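Local coordinates for major capsid protein (Paramecium bursaria Chlorella virus 1, PDB 5TIP) that self-assembles as trimers into the large icosahedral capsid of a chlorella virus, forming the glycosylated outer shell of the virion, at residues Q43-S48 with V55-S60; D64-I69 with F152-T157; V70-L75 with S202-Y207; E90-V95 with V148-F153. All coordinates share one frame; numbering follows the deposited sequence.

In the fold
All four contacts lie in the N-terminal of the two capsid domains, a jelly-roll of two facing antiparallel sheets. Interaction 1 comes first along the chain, joining the loop after strand 36-42 to strand 54-58. Interactions 2 and 3 share strand 65-76, and their segments alternate in sequence; interaction 4 is nested inside the loop that interaction 3 closes. Centres lie about 11 Å apart for interactions 1 and 3 and for 3 and 4, and about 17 Å for 1 and 2. Interaction 3 pairs strands within one sheet, whereas interaction 4 packs strand 92-99 of the other sheet against the end of strand 143-149. Interactions 2, 3 and 4 also touch neighbouring subunits of the trimer, whereas interaction 1 does not.

Interaction 1 (Q43-S48 with V55-S60); sequences QTINGS and VSTQIS
Gln43 CG stands beside the backbone N, anti to the carbonyl carbon, and a bend at chi2 (-64°) turns the amide toward Ser60, while chi1 of Thr57 (-80°) sets OG1 beside its own backbone N and leaves CG2 to meet Gln43. Gln43 CB rests 3.6 Å from Thr57 CG2, the two side chains crossing at about a right angle. Beyond this apolar touch the amide takes over: Ser60 N donates to Gln43 OE1 at 2.9 Å, nearly straight at 167°, in the carbonyl plane and on a lone pair. A water also donates to OE1, bridging it to Thr44 N and Gln58 O, and Gln43 NE2 is bonded to the Tyr207 hydroxyl. Farther along, Asn46 and Ser56 form a single antiparallel hydrogen-bonded bridge, with Asn46 N to Ser56 O at 2.8 Å and Ser56 N to Asn46 O at 3.1 Å. Next to it Ile45 CG2 packs 3.7 Å from Val55 CB. A second water ties Thr44 O and Asn46 OD1 to Gln58 N. The loop after strand 36-42 thus follows strand 54-58 through one backbone bridge, the Gln43 amide and two waters. Bonds at both polar ends of this buried amide satisfy it and set its rotation.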
loop_
_atom_site.group_PDB
_atom_site.type_symbol
_atom_site.label_atom_id
_atom_site.label_comp_id
_atom_site.label_asym_id
_atom_site.label_seq_id
_atom_site.Cartn_x
_atom_site.Cartn_y
_atom_site.Cartn_z
ATOM N N GLN A 43 -31.823 -5.137 -5.429
ATOM C CA GLN A 43 -32.580 -6.342 -5.135
ATOM C C GLN A 43 -33.785 -6.017 -4.262
ATOM O O GLN A 43 -33.862 -4.960 -3.630
ATOM C CB GLN A 43 -31.707 -7.387 -4.433
ATOM C CG GLN A 43 -30.461 -7.782 -5.201
ATOM C CD GLN A 43 -30.776 -8.461 -6.518
ATOM O OE1 GLN A 43 -31.492 -9.461 -6.559
ATOM N NE2 GLN A 43 -30.240 -7.920 -7.604
ATOM N N THR A 44 -34.729 -6.953 -4.233
ATOM C CA THR A 44 -35.900 -6.849 -3.374
ATOM C C THR A 44 -35.609 -7.533 -2.045
ATOM O O THR A 44 -35.176 -8.690 -2.018
ATOM C CB THR A 44 -37.121 -7.485 -4.043
ATOM O OG1 THR A 44 -37.382 -6.830 -5.291
ATOM C CG2 THR A 44 -38.345 -7.361 -3.148
ATOM N N ILE A 45 -35.838 -6.816 -0.949
ATOM C CA ILE A 45 -35.601 -7.332 0.393
ATOM C C ILE A 45 -36.921 -7.846 0.949
ATOM O O ILE A 45 -37.915 -7.110 0.993
ATOM C CB ILE A 45 -34.995 -6.253 1.306
ATOM C CG1 ILE A 45 -33.639 -5.796 0.761
ATOM C CG2 ILE A 45 -34.848 -6.778 2.726
ATOM C CD1 ILE A 45 -32.951 -4.764 1.626
ATOM N N ASN A 46 -36.933 -9.106 1.375
ATOM C CA ASN A 46 -38.114 -9.739 1.945
ATOM C C ASN A 46 -38.040 -9.687 3.464
ATOM O O ASN A 46 -37.036 -10.094 4.056
ATOM C CB ASN A 46 -38.241 -11.188 1.471
ATOM C CG ASN A 46 -38.455 -11.297 -0.029
ATOM O OD1 ASN A 46 -37.684 -11.950 -0.732
ATOM N ND2 ASN A 46 -39.508 -10.655 -0.524
ATOM N N GLY A 47 -39.095 -9.184 4.087
ATOM C CA GLY A 47 -39.150 -9.041 5.527
ATOM C C GLY A 47 -39.156 -7.582 5.955
ATOM O O GLY A 47 -39.004 -6.657 5.154
ATOM N N SER A 48 -39.353 -7.394 7.256
ATOM C CA SER A 48 -39.386 -6.064 7.850
ATOM C C SER A 48 -37.987 -5.692 8.325
ATOM O O SER A 48 -37.439 -6.336 9.227
ATOM C CB SER A 48 -40.378 -6.014 9.010
ATOM O OG SER A 48 -41.697 -6.257 8.555
ATOM N N VAL A 55 -33.996 -10.582 7.507
ATOM C CA VAL A 55 -34.490 -10.331 6.162
ATOM C C VAL A 55 -33.692 -11.193 5.194
ATOM O O VAL A 55 -32.596 -11.667 5.502
ATOM C CB VAL A 55 -34.398 -8.842 5.775
ATOM C CG1 VAL A 55 -35.286 -8.003 6.677
ATOM C CG2 VAL A 55 -32.958 -8.369 5.854
ATOM N N SER A 56 -34.260 -11.401 4.009
ATOM C CA SER A 56 -33.626 -12.236 3.001
ATOM C C SER A 56 -33.792 -11.600 1.631
ATOM O O SER A 56 -34.625 -10.715 1.427
ATOM C CB SER A 56 -34.203 -13.657 2.994
ATOM O OG SER A 56 -35.571 -13.648 2.629
ATOM N N THR A 57 -32.980 -12.073 0.687
ATOM C CA THR A 57 -33.004 -11.589 -0.686
ATOM C C THR A 57 -32.761 -12.755 -1.629
ATOM O O THR A 57 -31.813 -13.522 -1.437
ATOM C CB THR A 57 -31.944 -10.500 -0.908
ATOM O OG1 THR A 57 -32.430 -9.245 -0.417
ATOM C CG2 THR A 57 -31.601 -10.368 -2.385
ATOM N N GLN A 58 -33.605 -12.878 -2.649
ATOM C CA GLN A 58 -33.395 -13.829 -3.732
ATOM C C GLN A 58 -32.812 -13.071 -4.916
ATOM O O GLN A 58 -33.444 -12.141 -5.431
ATOM C CB GLN A 58 -34.699 -14.519 -4.128
ATOM C CG GLN A 58 -34.520 -15.610 -5.176
ATOM C CD GLN A 58 -35.837 -16.192 -5.652
ATOM O OE1 GLN A 58 -36.330 -17.176 -5.101
ATOM N NE2 GLN A 58 -36.412 -15.587 -6.686
ATOM N N ILE A 59 -31.606 -13.458 -5.336
ATOM C CA ILE A 59 -30.923 -12.732 -6.400
ATOM C C ILE A 59 -31.738 -12.851 -7.677
ATOM O O ILE A 59 -31.940 -13.952 -8.204
ATOM C CB ILE A 59 -29.499 -13.262 -6.594
ATOM C CG1 ILE A 59 -28.725 -13.228 -5.276
ATOM C CG2 ILE A 59 -28.771 -12.452 -7.656
ATOM C CD1 ILE A 59 -28.618 -11.853 -4.666
ATOM N N SER A 60 -32.216 -11.719 -8.178
ATOM C CA SER A 60 -32.973 -11.728 -9.417
ATOM C C SER A 60 -32.051 -12.053 -10.584
ATOM O O SER A 60 -30.852 -11.762 -10.559
ATOM C CB SER A 60 -33.657 -10.379 -9.638
ATOM O OG SER A 60 -32.706 -9.330 -9.684
HETATM O O HOH W 1 -34.175 -9.351 -6.018
HETATM O O HOH W 2 -35.893 -11.090 -2.849
#

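Interaction 2 (D64-I69 with F152-T157); sequences DLITDI and FFFNQT
Phe154 meets the start of strand 65-76 with one side of its ring, and its path can be followed outward from CB, which lies 4.2 Å from Ile66 O. With chi1 at 64°, CG sits between the backbone N and carbonyl carbon, and the ring extends toward the strand. CD2 comes 3.3 Å from Thr67 O, an approach oblique to the ring. CE2 meets both isoleucines: Ile66 CD1 lies 3.8 Å from it and Ile69 CD1 3.6 Å, the latter near the ring plane, at the edge. At the tip, CZ meets Ile69 CD1 again. This places a short, weakly bonded helix, 153-156, against a strand of the N-terminal jelly-roll, with Leu97 of the facing sheet and Leu162 also touching the Phe154 ring. Asn155, whose CG stands over one face, offset toward the rim, supplies the polar link. Its ND2 donates to Thr67 O, but the modelled 2.5 Å is suspiciously short and the angle at hydrogen a bent 135°, so the amide's exact position is doubtful. Phe152 N donates to Asn155 OD1 at 2.9 Å, on a lone pair. Asp68 of the strand packs on Gln340 of the third subunit, and Thr157, after the helix, on Tyr30 of the second.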
loop_
_atom_site.group_PDB
_atom_site.type_symbol
_atom_site.label_atom_id
_atom_site.label_comp_id
_atom_site.label_asym_id
_atom_site.label_seq_id
_atom_site.Cartn_x
_atom_site.Cartn_y
_atom_site.Cartn_z
ATOM N N ASP A 64 -25.867 -12.574 -16.455
ATOM C CA ASP A 64 -25.349 -13.930 -16.585
ATOM C C ASP A 64 -24.493 -14.341 -15.395
ATOM O O ASP A 64 -24.591 -15.480 -14.928
ATOM C CB ASP A 64 -24.556 -14.056 -17.886
ATOM C CG ASP A 64 -25.380 -13.676 -19.103
ATOM O OD1 ASP A 64 -26.578 -14.027 -19.142
ATOM O OD2 ASP A 64 -24.837 -13.016 -20.014
ATOM N N LEU A 65 -23.650 -13.440 -14.897
ATOM C CA LEU A 65 -22.836 -13.694 -13.719
ATOM C C LEU A 65 -23.080 -12.587 -12.705
ATOM O O LEU A 65 -23.595 -11.518 -13.039
ATOM C CB LEU A 65 -21.340 -13.758 -14.063
ATOM C CG LEU A 65 -20.935 -14.337 -15.421
ATOM C CD1 LEU A 65 -19.462 -14.097 -15.669
ATOM C CD2 LEU A 65 -21.248 -15.819 -15.503
ATOM N N ILE A 66 -22.702 -12.849 -11.456
ATOM C CA ILE A 66 -22.741 -11.840 -10.403
ATOM C C ILE A 66 -21.389 -11.812 -9.709
ATOM O O ILE A 66 -20.741 -12.852 -9.538
ATOM C CB ILE A 66 -23.874 -12.088 -9.383
ATOM C CG1 ILE A 66 -23.728 -13.452 -8.712
ATOM C CG2 ILE A 66 -25.226 -11.968 -10.055
ATOM C CD1 ILE A 66 -24.786 -13.715 -7.663
ATOM N N THR A 67 -20.957 -10.613 -9.321
ATOM C CA THR A 67 -19.671 -10.431 -8.662
ATOM C C THR A 67 -19.852 -9.706 -7.335
ATOM O O THR A 67 -20.130 -10.337 -6.310
ATOM C CB THR A 67 -18.705 -9.660 -9.567
ATOM O OG1 THR A 67 -19.291 -8.407 -9.940
ATOM C CG2 THR A 67 -18.394 -10.459 -10.823
ATOM N N ASP A 68 -19.696 -8.386 -7.343
ATOM C CA ASP A 68 -19.758 -7.615 -6.109
ATOM C C ASP A 68 -21.190 -7.515 -5.600
ATOM O O ASP A 68 -22.139 -7.404 -6.380
ATOM C CB ASP A 68 -19.188 -6.216 -6.336
ATOM C CG ASP A 68 -17.768 -6.244 -6.857
ATOM O OD1 ASP A 68 -16.958 -7.043 -6.342
ATOM O OD2 ASP A 68 -17.462 -5.472 -7.791
ATOM N N ILE A 69 -21.343 -7.565 -4.278
ATOM C CA ILE A 69 -22.621 -7.349 -3.610
ATOM C C ILE A 69 -22.394 -6.377 -2.462
ATOM O O ILE A 69 -21.525 -6.607 -1.614
ATOM C CB ILE A 69 -23.236 -8.664 -3.091
ATOM C CG1 ILE A 69 -23.532 -9.617 -4.250
ATOM C CG2 ILE A 69 -24.501 -8.381 -2.297
ATOM C CD1 ILE A 69 -24.258 -10.879 -3.834
ATOM N N PHE A 152 -17.793 -12.835 0.139
ATOM C CA PHE A 152 -17.871 -14.235 -0.245
ATOM C C PHE A 152 -16.917 -14.497 -1.411
ATOM O O PHE A 152 -16.237 -13.592 -1.905
ATOM C CB PHE A 152 -19.311 -14.615 -0.584
ATOM C CG PHE A 152 -20.238 -14.584 0.600
ATOM C CD1 PHE A 152 -20.054 -15.450 1.666
ATOM C CD2 PHE A 152 -21.290 -13.685 0.650
ATOM C CE1 PHE A 152 -20.903 -15.421 2.756
ATOM C CE2 PHE A 152 -22.142 -13.651 1.738
ATOM C CZ PHE A 152 -21.948 -14.519 2.791
ATOM N N PHE A 153 -16.863 -15.753 -1.863
ATOM C CA PHE A 153 -15.846 -16.137 -2.840
ATOM C C PHE A 153 -16.024 -15.396 -4.159
ATOM O O PHE A 153 -15.037 -14.997 -4.791
ATOM C CB PHE A 153 -15.864 -17.653 -3.062
ATOM C CG PHE A 153 -17.147 -18.175 -3.644
ATOM C CD1 PHE A 153 -18.194 -18.549 -2.819
ATOM C CD2 PHE A 153 -17.301 -18.308 -5.015
ATOM C CE1 PHE A 153 -19.373 -19.033 -3.351
ATOM C CE2 PHE A 153 -18.478 -18.790 -5.552
ATOM C CZ PHE A 153 -19.515 -19.154 -4.720
ATOM N N PHE A 154 -17.267 -15.187 -4.590
ATOM C CA PHE A 154 -17.507 -14.494 -5.848
ATOM C C PHE A 154 -17.512 -12.979 -5.695
ATOM O O PHE A 154 -17.680 -12.272 -6.694
ATOM C CB PHE A 154 -18.826 -14.958 -6.477
ATOM C CG PHE A 154 -20.045 -14.620 -5.669
ATOM C CD1 PHE A 154 -20.442 -15.423 -4.614
ATOM C CD2 PHE A 154 -20.812 -13.510 -5.983
ATOM C CE1 PHE A 154 -21.568 -15.113 -3.877
ATOM C CE2 PHE A 154 -21.940 -13.197 -5.250
ATOM C CZ PHE A 154 -22.318 -14.000 -4.197
ATOM N N ASN A 155 -17.333 -12.466 -4.479
ATOM C CA ASN A 155 -17.250 -11.029 -4.261
ATOM C C ASN A 155 -15.824 -10.501 -4.284
ATOM O O ASN A 155 -15.632 -9.286 -4.415
ATOM C CB ASN A 155 -17.876 -10.653 -2.916
ATOM C CG ASN A 155 -19.312 -11.102 -2.793
ATOM O OD1 ASN A 155 -19.704 -11.678 -1.780
ATOM N ND2 ASN A 155 -20.110 -10.837 -3.820
ATOM N N GLN A 156 -14.824 -11.372 -4.159
ATOM C CA GLN A 156 -13.448 -10.928 -3.985
ATOM C C GLN A 156 -12.603 -11.028 -5.246
ATOM O O GLN A 156 -11.525 -10.426 -5.296
ATOM C CB GLN A 156 -12.778 -11.731 -2.864
ATOM C CG GLN A 156 -13.520 -11.658 -1.542
ATOM C CD GLN A 156 -12.672 -12.104 -0.371
ATOM O OE1 GLN A 156 -11.941 -11.309 0.218
ATOM N NE2 GLN A 156 -12.764 -13.384 -0.027
ATOM N N THR A 157 -13.052 -11.769 -6.259
ATOM C CA THR A 157 -12.309 -11.852 -7.500
ATOM C C THR A 157 -13.285 -12.164 -8.626
ATOM O O THR A 157 -14.138 -13.052 -8.463
ATOM C CB THR A 157 -11.202 -12.910 -7.451
ATOM O OG1 THR A 157 -10.697 -13.143 -8.773
ATOM C CG2 THR A 157 -11.721 -14.220 -6.865
#

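Interaction 3 (V70-L75 with S202-Y207); sequences VVEFVL and SVWVDY
Glu72 and Trp204 form the close-packed side of this strand pair: the carboxylate lies over one face of the indole, its plane 23° from the ring, with Glu72 CD 3.6 Å from Trp204 NE1. An extended chain beyond CG carries it there. A water joins Glu72 OE1 to Trp204 NE1, the latter bond weak. Ser202 OG approaches from the ring edge instead, accepting from Trp204 NE1 at 3.2 Å, and also touches Glu72 CB at 3.2 Å. Arg328 of the third subunit makes a salt bridge with Glu72 OE2 and a cation-pi contact with Trp204, while Arg145 pairs with Glu72 OE1. In the backbone, Val70 with Trp204 and Glu72 with Ser202 are antiparallel hydrogen-bonded pairs; Glu72 N to Ser202 O, at 2.8 Å, is the shortest of their four bonds. The looser side is the face carrying Val71 and Val203, a non-hydrogen-bonded pair whose side chains stay at least 4.0 Å from the opposite strand. Strand 65-76 runs between strands 200-210 and 143-149, and strand 36-42 flanks 200-210 beyond.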
loop_
_atom_site.group_PDB
_atom_site.type_symbol
_atom_site.label_atom_id
_atom_site.label_comp_id
_atom_site.label_asym_id
_atom_site.label_seq_id
_atom_site.Cartn_x
_atom_site.Cartn_y
_atom_site.Cartn_z
ATOM N N VAL A 70 -23.172 -5.297 -2.432
ATOM C CA VAL A 70 -23.040 -4.255 -1.421
ATOM C C VAL A 70 -24.380 -4.076 -0.720
ATOM O O VAL A 70 -25.431 -4.034 -1.368
ATOM C CB VAL A 70 -22.563 -2.921 -2.034
ATOM C CG1 VAL A 70 -22.426 -1.855 -0.959
ATOM C CG2 VAL A 70 -21.245 -3.114 -2.765
ATOM N N VAL A 71 -24.337 -3.974 0.606
ATOM C CA VAL A 71 -25.513 -3.699 1.422
ATOM C C VAL A 71 -25.441 -2.245 1.868
ATOM O O VAL A 71 -24.483 -1.839 2.536
ATOM C CB VAL A 71 -25.595 -4.642 2.632
ATOM C CG1 VAL A 71 -26.802 -4.297 3.495
ATOM C CG2 VAL A 71 -25.651 -6.092 2.174
ATOM N N GLU A 72 -26.445 -1.459 1.494
ATOM C CA GLU A 72 -26.506 -0.052 1.864
ATOM C C GLU A 72 -27.364 0.119 3.111
ATOM O O GLU A 72 -28.473 -0.418 3.188
ATOM C CB GLU A 72 -27.064 0.793 0.718
ATOM C CG GLU A 72 -26.174 0.821 -0.517
ATOM C CD GLU A 72 -26.632 1.833 -1.549
ATOM O OE1 GLU A 72 -27.593 2.579 -1.268
ATOM O OE2 GLU A 72 -26.035 1.879 -2.648
ATOM N N PHE A 73 -26.845 0.868 4.081
ATOM C CA PHE A 73 -27.591 1.251 5.269
ATOM C C PHE A 73 -27.631 2.768 5.385
ATOM O O PHE A 73 -26.713 3.466 4.944
ATOM C CB PHE A 73 -26.982 0.672 6.555
ATOM C CG PHE A 73 -27.172 -0.807 6.714
ATOM C CD1 PHE A 73 -28.442 -1.349 6.821
ATOM C CD2 PHE A 73 -26.079 -1.654 6.803
ATOM C CE1 PHE A 73 -28.619 -2.710 6.984
ATOM C CE2 PHE A 73 -26.250 -3.015 6.968
ATOM C CZ PHE A 73 -27.522 -3.544 7.058
ATOM N N VAL A 74 -28.707 3.270 5.981
ATOM C CA VAL A 74 -28.831 4.677 6.338
ATOM C C VAL A 74 -29.100 4.748 7.834
ATOM O O VAL A 74 -30.145 4.280 8.305
ATOM C CB VAL A 74 -29.946 5.373 5.544
ATOM C CG1 VAL A 74 -30.067 6.816 5.980
ATOM C CG2 VAL A 74 -29.670 5.283 4.052
ATOM N N LEU A 75 -28.160 5.326 8.577
ATOM C CA LEU A 75 -28.226 5.376 10.029
ATOM C C LEU A 75 -28.114 6.814 10.514
ATOM O O LEU A 75 -27.510 7.665 9.855
ATOM C CB LEU A 75 -27.115 4.534 10.670
ATOM C CG LEU A 75 -27.029 3.065 10.261
ATOM C CD1 LEU A 75 -25.856 2.385 10.947
ATOM C CD2 LEU A 75 -28.322 2.358 10.601
ATOM N N SER A 202 -30.864 -1.531 1.680
ATOM C CA SER A 202 -31.009 -1.912 0.286
ATOM C C SER A 202 -29.826 -2.791 -0.095
ATOM O O SER A 202 -28.713 -2.609 0.405
ATOM C CB SER A 202 -31.093 -0.690 -0.636
ATOM O OG SER A 202 -29.932 0.113 -0.532
ATOM N N VAL A 203 -30.082 -3.753 -0.976
ATOM C CA VAL A 203 -29.074 -4.706 -1.425
ATOM C C VAL A 203 -28.844 -4.479 -2.910
ATOM O O VAL A 203 -29.802 -4.421 -3.690
ATOM C CB VAL A 203 -29.502 -6.159 -1.150
ATOM C CG1 VAL A 203 -28.418 -7.126 -1.597
ATOM C CG2 VAL A 203 -29.816 -6.347 0.326
ATOM N N TRP A 204 -27.579 -4.347 -3.298
ATOM C CA TRP A 204 -27.203 -4.104 -4.683
ATOM C C TRP A 204 -26.233 -5.184 -5.136
ATOM O O TRP A 204 -25.264 -5.488 -4.432
ATOM C CB TRP A 204 -26.580 -2.715 -4.840
ATOM C CG TRP A 204 -27.553 -1.608 -4.570
ATOM C CD1 TRP A 204 -27.960 -1.155 -3.348
ATOM C CD2 TRP A 204 -28.251 -0.822 -5.541
ATOM N NE1 TRP A 204 -28.864 -0.134 -3.499
ATOM C CE2 TRP A 204 -29.058 0.090 -4.836
ATOM C CE3 TRP A 204 -28.269 -0.800 -6.939
ATOM C CZ2 TRP A 204 -29.875 1.015 -5.481
ATOM C CZ3 TRP A 204 -29.080 0.116 -7.576
ATOM C CH2 TRP A 204 -29.872 1.012 -6.848
ATOM N N VAL A 205 -26.497 -5.762 -6.305
ATOM C CA VAL A 205 -25.698 -6.849 -6.858
ATOM C C VAL A 205 -25.155 -6.408 -8.211
ATOM O O VAL A 205 -25.898 -5.864 -9.036
ATOM C CB VAL A 205 -26.519 -8.145 -6.989
ATOM C CG1 VAL A 205 -25.699 -9.234 -7.660
ATOM C CG2 VAL A 205 -26.994 -8.606 -5.623
ATOM N N ASP A 206 -23.863 -6.639 -8.433
ATOM C CA ASP A 206 -23.217 -6.309 -9.698
ATOM C C ASP A 206 -23.329 -7.495 -10.649
ATOM O O ASP A 206 -22.822 -8.582 -10.355
ATOM C CB ASP A 206 -21.751 -5.939 -9.475
ATOM C CG ASP A 206 -21.582 -4.550 -8.888
ATOM O OD1 ASP A 206 -22.113 -4.299 -7.786
ATOM O OD2 ASP A 206 -20.910 -3.713 -9.527
ATOM N N TYR A 207 -23.991 -7.283 -11.781
ATOM C CA TYR A 207 -24.208 -8.327 -12.770
ATOM C C TYR A 207 -23.230 -8.181 -13.928
ATOM O O TYR A 207 -22.832 -7.073 -14.296
ATOM C CB TYR A 207 -25.640 -8.290 -13.306
ATOM C CG TYR A 207 -26.692 -8.697 -12.300
ATOM C CD1 TYR A 207 -27.177 -7.789 -11.369
ATOM C CD2 TYR A 207 -27.202 -9.988 -12.282
ATOM C CE1 TYR A 207 -28.140 -8.156 -10.448
ATOM C CE2 TYR A 207 -28.166 -10.364 -11.364
ATOM C CZ TYR A 207 -28.631 -9.444 -10.450
ATOM O OH TYR A 207 -29.589 -9.811 -9.532
HETATM O O HOH W 3 -30.041 2.897 -2.926
#

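Interaction 4 (E90-V95 with V148-F153); sequences ELLQDV and VPLIFF
Val148 meets Leu92 through methyl groups alone: Val148 CG1 lies 3.7 Å from Leu92 CD2, and the two side chains slide past each other in opposite directions. CG1 stands anti to the backbone N (chi1 -175°), which turns it toward Leu92. Pro149 faces away and packs on Tyr339 of the third subunit. Leu150 follows and reaches farther: CD2 meets both Leu92 and Val95, CD1 Val95. Its CD2 touches Leu92 CD2 at 3.8 Å, the side chains crossing at about a right angle, and Val95 CG1 at 4.1 Å, while CD1 lies 4.1 Å from Val95 CG2. Here the two sheets of the jelly-roll face one another: Leu92 and Val95 belong to strand 92-99, whereas Val148 lies on strand 143-149 of the other sheet. Phe73 and Phe176 contribute to the same core, touching Leu92 from strands 65-76 and 172-178. Leu92 is itself the centre of an inverse gamma turn, directly after helix 87-91. Last in order, Phe152 comes toward Val95 from the opposite direction. Its CE2 rests 3.8 Å from Val95 CG2 and its CZ 3.9 Å from Val95 CG1, while Val95 O lies in the ring plane at the edge, 3.6 Å from CZ. The ring of His107 meets that of Phe152, with their planes about 30° apart.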
loop_
_atom_site.group_PDB
_atom_site.type_symbol
_atom_site.label_atom_id
_atom_site.label_comp_id
_atom_site.label_asym_id
_atom_site.label_seq_id
_atom_site.Cartn_x
_atom_site.Cartn_y
_atom_site.Cartn_z
ATOM N N GLU A 90 -21.300 -3.776 12.336
ATOM C CA GLU A 90 -21.952 -4.540 13.393
ATOM C C GLU A 90 -23.420 -4.791 13.081
ATOM O O GLU A 90 -23.957 -5.843 13.447
ATOM C CB GLU A 90 -21.822 -3.814 14.731
ATOM C CG GLU A 90 -22.439 -4.577 15.893
ATOM C CD GLU A 90 -22.408 -3.803 17.192
ATOM O OE1 GLU A 90 -22.028 -2.614 17.171
ATOM O OE2 GLU A 90 -22.769 -4.385 18.236
ATOM N N LEU A 91 -24.083 -3.842 12.411
ATOM C CA LEU A 91 -25.503 -3.999 12.110
ATOM C C LEU A 91 -25.754 -5.251 11.282
ATOM O O LEU A 91 -26.774 -5.928 11.458
ATOM C CB LEU A 91 -26.024 -2.757 11.385
ATOM C CG LEU A 91 -27.524 -2.720 11.086
ATOM C CD1 LEU A 91 -28.317 -2.793 12.380
ATOM C CD2 LEU A 91 -27.877 -1.466 10.311
ATOM N N LEU A 92 -24.834 -5.577 10.374
ATOM C CA LEU A 92 -24.912 -6.805 9.585
ATOM C C LEU A 92 -24.368 -7.941 10.446
ATOM O O LEU A 92 -23.215 -8.363 10.327
ATOM C CB LEU A 92 -24.135 -6.652 8.285
ATOM C CG LEU A 92 -24.582 -7.530 7.120
ATOM C CD1 LEU A 92 -26.024 -7.217 6.780
ATOM C CD2 LEU A 92 -23.684 -7.317 5.912
ATOM N N GLN A 93 -25.229 -8.445 11.336
ATOM C CA GLN A 93 -24.784 -9.409 12.341
ATOM C C GLN A 93 -24.290 -10.697 11.695
ATOM O O GLN A 93 -23.239 -11.229 12.072
ATOM C CB GLN A 93 -25.911 -9.701 13.330
ATOM C CG GLN A 93 -25.551 -10.749 14.367
ATOM C CD GLN A 93 -26.595 -10.874 15.454
ATOM O OE1 GLN A 93 -26.760 -9.974 16.276
ATOM N NE2 GLN A 93 -27.311 -11.994 15.463
ATOM N N ASP A 94 -25.038 -11.220 10.727
ATOM C CA ASP A 94 -24.571 -12.370 9.966
ATOM C C ASP A 94 -25.256 -12.374 8.610
ATOM O O ASP A 94 -26.368 -11.858 8.458
ATOM C CB ASP A 94 -24.818 -13.694 10.707
ATOM C CG ASP A 94 -26.276 -13.909 11.074
ATOM O OD1 ASP A 94 -27.089 -14.191 10.169
ATOM O OD2 ASP A 94 -26.605 -13.813 12.276
ATOM N N VAL A 95 -24.577 -12.958 7.626
ATOM C CA VAL A 95 -25.092 -13.068 6.267
ATOM C C VAL A 95 -24.768 -14.463 5.748
ATOM O O VAL A 95 -23.637 -14.938 5.886
ATOM C CB VAL A 95 -24.513 -11.977 5.341
ATOM C CG1 VAL A 95 -22.998 -11.901 5.471
ATOM C CG2 VAL A 95 -24.928 -12.219 3.897
ATOM N N VAL A 148 -21.772 -1.681 3.096
ATOM C CA VAL A 148 -21.100 -2.853 3.649
ATOM C C VAL A 148 -20.862 -3.832 2.501
ATOM O O VAL A 148 -21.830 -4.432 2.004
ATOM C CB VAL A 148 -21.920 -3.499 4.771
ATOM C CG1 VAL A 148 -21.139 -4.638 5.404
ATOM C CG2 VAL A 148 -22.297 -2.460 5.816
ATOM N N PRO A 149 -19.622 -4.016 2.045
ATOM C CA PRO A 149 -19.365 -4.963 0.952
ATOM C C PRO A 149 -19.225 -6.383 1.485
ATOM O O PRO A 149 -18.526 -6.626 2.471
ATOM C CB PRO A 149 -18.050 -4.458 0.351
ATOM C CG PRO A 149 -17.344 -3.833 1.515
ATOM C CD PRO A 149 -18.411 -3.267 2.426
ATOM N N LEU A 150 -19.895 -7.323 0.826
ATOM C CA LEU A 150 -19.780 -8.722 1.203
ATOM C C LEU A 150 -18.477 -9.299 0.666
ATOM O O LEU A 150 -17.934 -8.833 -0.339
ATOM C CB LEU A 150 -20.970 -9.526 0.676
ATOM C CG LEU A 150 -22.353 -9.118 1.188
ATOM C CD1 LEU A 150 -23.413 -10.110 0.729
ATOM C CD2 LEU A 150 -22.360 -8.982 2.705
ATOM N N ILE A 151 -17.970 -10.320 1.353
ATOM C CA ILE A 151 -16.660 -10.869 1.022
ATOM C C ILE A 151 -16.749 -12.377 0.826
ATOM O O ILE A 151 -15.878 -13.126 1.284
ATOM C CB ILE A 151 -15.619 -10.511 2.099
ATOM C CG1 ILE A 151 -16.163 -10.809 3.498
ATOM C CG2 ILE A 151 -15.216 -9.049 1.978
ATOM C CD1 ILE A 151 -15.243 -10.380 4.621
ATOM N N PHE A 152 -17.793 -12.835 0.139
ATOM C CA PHE A 152 -17.871 -14.235 -0.245
ATOM C C PHE A 152 -16.917 -14.497 -1.411
ATOM O O PHE A 152 -16.237 -13.592 -1.905
ATOM C CB PHE A 152 -19.311 -14.615 -0.584
ATOM C CG PHE A 152 -20.238 -14.584 0.600
ATOM C CD1 PHE A 152 -20.054 -15.450 1.666
ATOM C CD2 PHE A 152 -21.290 -13.685 0.650
ATOM C CE1 PHE A 152 -20.903 -15.421 2.756
ATOM C CE2 PHE A 152 -22.142 -13.651 1.738
ATOM C CZ PHE A 152 -21.948 -14.519 2.791
ATOM N N PHE A 153 -16.863 -15.753 -1.863
ATOM C CA PHE A 153 -15.846 -16.137 -2.840
ATOM C C PHE A 153 -16.024 -15.396 -4.159
ATOM O O PHE A 153 -15.037 -14.997 -4.791
ATOM C CB PHE A 153 -15.864 -17.653 -3.062
ATOM C CG PHE A 153 -17.147 -18.175 -3.644
ATOM C CD1 PHE A 153 -18.194 -18.549 -2.819
ATOM C CD2 PHE A 153 -17.301 -18.308 -5.015
ATOM C CE1 PHE A 153 -19.373 -19.033 -3.351
ATOM C CE2 PHE A 153 -18.478 -18.790 -5.552
ATOM C CZ PHE A 153 -19.515 -19.154 -4.720
#